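Local coordinates for protein BWI-1=PROTEASE inhibitor/trypsin inhibitor (Fagopyrum esculentum, PDB 3RDY) that inhibits trypsin as a serine protease inhibitor of the potato type I family, at residues V42-V53 against C59-D67. Residues are numbered along the deposited sequence; the frame is centred on the assembly and turned at random.
Sequences VRAIVLPEGSAV and CDRVWVFVD
Strands 43-48 and 61-66 pair side by side as the two-stranded parallel sheet at the centre of this potato type I inhibitor fold, their short axes turned 32° against each other. Seven backbone hydrogen bonds join the two segments, from R43 N to D60 O at one end to E49 N to V66 O (2.7 Å, 178° at the hydrogen) at the other. In the regular run between, I45 N and L47 N donate to V62 O and V64 O, while the carbonyls of R43, I45 and L47 receive V62 N, V64 N and V66 N.

On the face carrying I45, L47, W63 and F65, the W63 indole lies under the chain that leaves strand 43-48. V53 CG1 sits over the centre of its six-membered ring, 3.6 Å from the centroid in a CH-pi contact; R61 CD, from W63's own strand, lies against the opposite face, offset toward the rim. A chi1 of -60° swings the indole beside the W63 backbone N and brings CE3 and CZ3 alongside I45, with CZ3 3.8 Å from I45 CD1. L47 CD1 reaches W63 CE3 at 3.8 Å. The type II beta turn from P48 to S51 sends the chain back over this face; P48 O accepts both S51 N and S51 OG (2.7 Å) and lies at the edge of the F65 ring, 3.6 Å from CD1. V53 CG1 also reaches the rim of F65, at CZ. V53 thus packs the loop joining the two strands, probably the protease-binding loop as in relatives, against both rings.

The other face is aliphatic: V46 CG1 meets V66 CG1 at 3.7 Å, and A44 packs on V64. Helix 28-38 covers this side, with I35 against V42 and V64 and A32 against A44, whereas beyond strand 61-66 the C-terminal segment bonds through M79 and V73 to the backbones of R61 and F65.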
loop_
_atom_site.group_PDB
_atom_site.type_symbol
_atom_site.label_atom_id
_atom_site.label_comp_id
_atom_site.label_asym_id
_atom_site.label_seq_id
_atom_site.Cartn_x
_atom_site.Cartn_y
_atom_site.Cartn_z
ATOM N N VAL A 42 0.506 -0.876 -10.376
ATOM C CA VAL A 42 0.292 -1.611 -9.147
ATOM C C VAL A 42 -1.176 -1.779 -8.742
ATOM O O VAL A 42 -2.059 -1.024 -9.174
ATOM C CB VAL A 42 1.074 -0.978 -7.973
ATOM C CG1 VAL A 42 2.514 -0.730 -8.377
ATOM C CG2 VAL A 42 0.392 0.334 -7.529
ATOM N N ARG A 43 -1.410 -2.820 -7.945
ATOM C CA ARG A 43 -2.668 -3.021 -7.254
ATOM C C ARG A 43 -2.420 -2.835 -5.769
ATOM O O ARG A 43 -1.568 -3.521 -5.195
ATOM C CB ARG A 43 -3.164 -4.430 -7.477
ATOM C CG ARG A 43 -4.609 -4.601 -7.079
ATOM C CD ARG A 43 -5.325 -5.105 -8.324
ATOM N NE ARG A 43 -5.593 -6.486 -8.141
ATOM C CZ ARG A 43 -5.855 -7.380 -9.075
ATOM N NH1 ARG A 43 -5.923 -7.095 -10.386
ATOM N NH2 ARG A 43 -6.070 -8.591 -8.652
ATOM N N ALA A 44 -3.168 -1.918 -5.158
ATOM C CA ALA A 44 -3.112 -1.707 -3.712
ATOM C C ALA A 44 -4.067 -2.690 -3.027
ATOM O O ALA A 44 -5.194 -2.918 -3.490
ATOM C CB ALA A 44 -3.499 -0.276 -3.384
ATOM N N ILE A 45 -3.630 -3.290 -1.930
ATOM C CA ILE A 45 -4.493 -4.218 -1.221
ATOM C C ILE A 45 -4.551 -3.801 0.232
ATOM O O ILE A 45 -3.525 -3.813 0.915
ATOM C CB ILE A 45 -3.961 -5.660 -1.324
ATOM C CG1 ILE A 45 -3.802 -6.071 -2.801
ATOM C CG2 ILE A 45 -4.878 -6.584 -0.553
ATOM C CD1 ILE A 45 -3.163 -7.462 -3.033
ATOM N N VAL A 46 -5.740 -3.418 0.700
ATOM C CA VAL A 46 -5.910 -2.955 2.078
ATOM C C VAL A 46 -6.165 -4.138 3.014
ATOM O O VAL A 46 -7.104 -4.922 2.793
ATOM C CB VAL A 46 -7.059 -1.923 2.149
ATOM C CG1 VAL A 46 -7.219 -1.342 3.563
ATOM C CG2 VAL A 46 -6.802 -0.794 1.137
ATOM N N LEU A 47 -5.325 -4.270 4.038
ATOM C CA LEU A 47 -5.388 -5.383 4.997
ATOM C C LEU A 47 -5.151 -4.853 6.392
ATOM O O LEU A 47 -4.449 -3.863 6.565
ATOM C CB LEU A 47 -4.237 -6.387 4.765
ATOM C CG LEU A 47 -4.022 -7.210 3.513
ATOM C CD1 LEU A 47 -2.917 -8.201 3.783
ATOM C CD2 LEU A 47 -5.310 -7.922 3.128
ATOM N N PRO A 48 -5.660 -5.557 7.414
ATOM C CA PRO A 48 -5.304 -5.151 8.782
ATOM C C PRO A 48 -3.805 -5.223 9.070
ATOM O O PRO A 48 -3.132 -6.154 8.641
ATOM C CB PRO A 48 -6.067 -6.160 9.651
ATOM C CG PRO A 48 -7.253 -6.538 8.796
ATOM C CD PRO A 48 -6.703 -6.600 7.395
ATOM N N GLU A 49 -3.295 -4.215 9.783
ATOM C CA GLU A 49 -1.945 -4.246 10.343
ATOM C C GLU A 49 -1.633 -5.628 10.923
ATOM O O GLU A 49 -2.450 -6.211 11.623
ATOM C CB GLU A 49 -1.853 -3.198 11.442
ATOM C CG GLU A 49 -0.439 -2.899 11.913
ATOM C CD GLU A 49 -0.450 -2.013 13.174
ATOM O OE1 GLU A 49 -1.551 -1.779 13.742
ATOM O OE2 GLU A 49 0.637 -1.561 13.587
ATOM N N GLY A 50 -0.462 -6.158 10.616
ATOM C CA GLY A 50 -0.067 -7.426 11.199
ATOM C C GLY A 50 -0.479 -8.643 10.396
ATOM O O GLY A 50 -0.068 -9.742 10.743
ATOM N N SER A 51 -1.284 -8.462 9.341
ATOM C CA SER A 51 -1.771 -9.583 8.515
ATOM C C SER A 51 -0.596 -10.261 7.813
ATOM O O SER A 51 0.269 -9.581 7.253
ATOM C CB SER A 51 -2.785 -9.106 7.463
ATOM O OG SER A 51 -3.973 -8.610 8.059
ATOM N N ALA A 52 -0.559 -11.600 7.867
ATOM C CA ALA A 52 0.482 -12.384 7.191
ATOM C C ALA A 52 0.381 -12.233 5.691
ATOM O O ALA A 52 -0.707 -12.351 5.130
ATOM C CB ALA A 52 0.358 -13.866 7.560
ATOM N N VAL A 53 1.519 -11.994 5.045
ATOM C CA VAL A 53 1.584 -11.874 3.586
ATOM C C VAL A 53 2.655 -12.818 3.029
ATOM O O VAL A 53 3.599 -13.173 3.733
ATOM C CB VAL A 53 1.887 -10.409 3.145
ATOM C CG1 VAL A 53 0.744 -9.479 3.570
ATOM C CG2 VAL A 53 3.231 -9.927 3.705
ATOM N N CYS A 59 6.522 -6.231 -8.435
ATOM C CA CYS A 59 6.538 -4.812 -8.808
ATOM C C CYS A 59 5.147 -4.250 -9.022
ATOM O O CYS A 59 5.012 -3.096 -9.360
ATOM C CB CYS A 59 7.370 -4.584 -10.084
ATOM S SG CYS A 59 9.141 -4.821 -9.769
ATOM N N ASP A 60 4.118 -5.077 -8.817
ATOM C CA ASP A 60 2.739 -4.709 -9.162
ATOM C C ASP A 60 1.812 -4.798 -7.939
ATOM O O ASP A 60 0.591 -4.900 -8.072
ATOM C CB ASP A 60 2.206 -5.622 -10.292
ATOM C CG ASP A 60 2.204 -7.108 -9.918
ATOM O OD1 ASP A 60 2.565 -7.457 -8.776
ATOM O OD2 ASP A 60 1.845 -7.958 -10.774
ATOM N N ARG A 61 2.392 -4.725 -6.743
ATOM C CA ARG A 61 1.589 -4.972 -5.539
ATOM C C ARG A 61 2.013 -3.999 -4.449
ATOM O O ARG A 61 3.198 -3.819 -4.223
ATOM C CB ARG A 61 1.835 -6.399 -5.062
ATOM C CG ARG A 61 1.177 -6.745 -3.691
ATOM C CD ARG A 61 1.382 -8.218 -3.312
ATOM N NE ARG A 61 2.793 -8.477 -3.012
ATOM C CZ ARG A 61 3.359 -9.677 -2.964
ATOM N NH1 ARG A 61 4.655 -9.780 -2.694
ATOM N NH2 ARG A 61 2.633 -10.781 -3.128
ATOM N N VAL A 62 1.039 -3.410 -3.763
ATOM C CA VAL A 62 1.310 -2.516 -2.645
ATOM C C VAL A 62 0.376 -2.909 -1.487
ATOM O O VAL A 62 -0.840 -2.693 -1.563
ATOM C CB VAL A 62 1.056 -1.023 -2.993
ATOM C CG1 VAL A 62 1.240 -0.143 -1.752
ATOM C CG2 VAL A 62 2.005 -0.507 -4.102
ATOM N N TRP A 63 0.935 -3.491 -0.437
ATOM C CA TRP A 63 0.143 -3.783 0.768
ATOM C C TRP A 63 -0.154 -2.474 1.469
ATOM O O TRP A 63 0.738 -1.648 1.660
ATOM C CB TRP A 63 0.910 -4.684 1.744
ATOM C CG TRP A 63 1.307 -6.022 1.198
ATOM C CD1 TRP A 63 2.581 -6.482 1.003
ATOM C CD2 TRP A 63 0.428 -7.062 0.753
ATOM N NE1 TRP A 63 2.548 -7.753 0.471
ATOM C CE2 TRP A 63 1.241 -8.136 0.316
ATOM C CE3 TRP A 63 -0.966 -7.203 0.710
ATOM C CZ2 TRP A 63 0.700 -9.329 -0.183
ATOM C CZ3 TRP A 63 -1.498 -8.388 0.213
ATOM C CH2 TRP A 63 -0.660 -9.435 -0.217
ATOM N N VAL A 64 -1.398 -2.307 1.890
ATOM C CA VAL A 64 -1.830 -1.105 2.585
ATOM C C VAL A 64 -2.366 -1.520 3.950
ATOM O O VAL A 64 -3.509 -1.974 4.070
ATOM C CB VAL A 64 -2.893 -0.321 1.729
ATOM C CG1 VAL A 64 -3.448 0.901 2.476
ATOM C CG2 VAL A 64 -2.267 0.124 0.385
ATOM N N PHE A 65 -1.513 -1.407 4.968
ATOM C CA PHE A 65 -1.841 -1.942 6.293
ATOM C C PHE A 65 -2.545 -0.889 7.130
ATOM O O PHE A 65 -2.016 0.215 7.322
ATOM C CB PHE A 65 -0.583 -2.372 7.017
ATOM C CG PHE A 65 0.063 -3.588 6.443
ATOM C CD1 PHE A 65 -0.569 -4.826 6.528
ATOM C CD2 PHE A 65 1.309 -3.498 5.820
ATOM C CE1 PHE A 65 0.038 -5.954 5.993
ATOM C CE2 PHE A 65 1.910 -4.613 5.282
ATOM C CZ PHE A 65 1.279 -5.836 5.376
ATOM N N VAL A 66 -3.709 -1.253 7.661
ATOM C CA VAL A 66 -4.531 -0.308 8.409
ATOM C C VAL A 66 -4.795 -0.747 9.850
ATOM O O VAL A 66 -4.803 -1.949 10.175
ATOM C CB VAL A 66 -5.889 -0.051 7.672
ATOM C CG1 VAL A 66 -5.644 0.658 6.306
ATOM C CG2 VAL A 66 -6.655 -1.374 7.474
ATOM N N ASP A 67 -5.039 0.231 10.717
ATOM C CA ASP A 67 -5.400 -0.075 12.102
ATOM C C ASP A 67 -6.877 -0.431 12.207
ATOM O O ASP A 67 -7.589 -0.527 11.191
ATOM C CB ASP A 67 -5.038 1.093 13.037
ATOM C CG ASP A 67 -5.819 2.373 12.724
ATOM O OD1 ASP A 67 -6.887 2.318 12.083
ATOM O OD2 ASP A 67 -5.362 3.454 13.120
#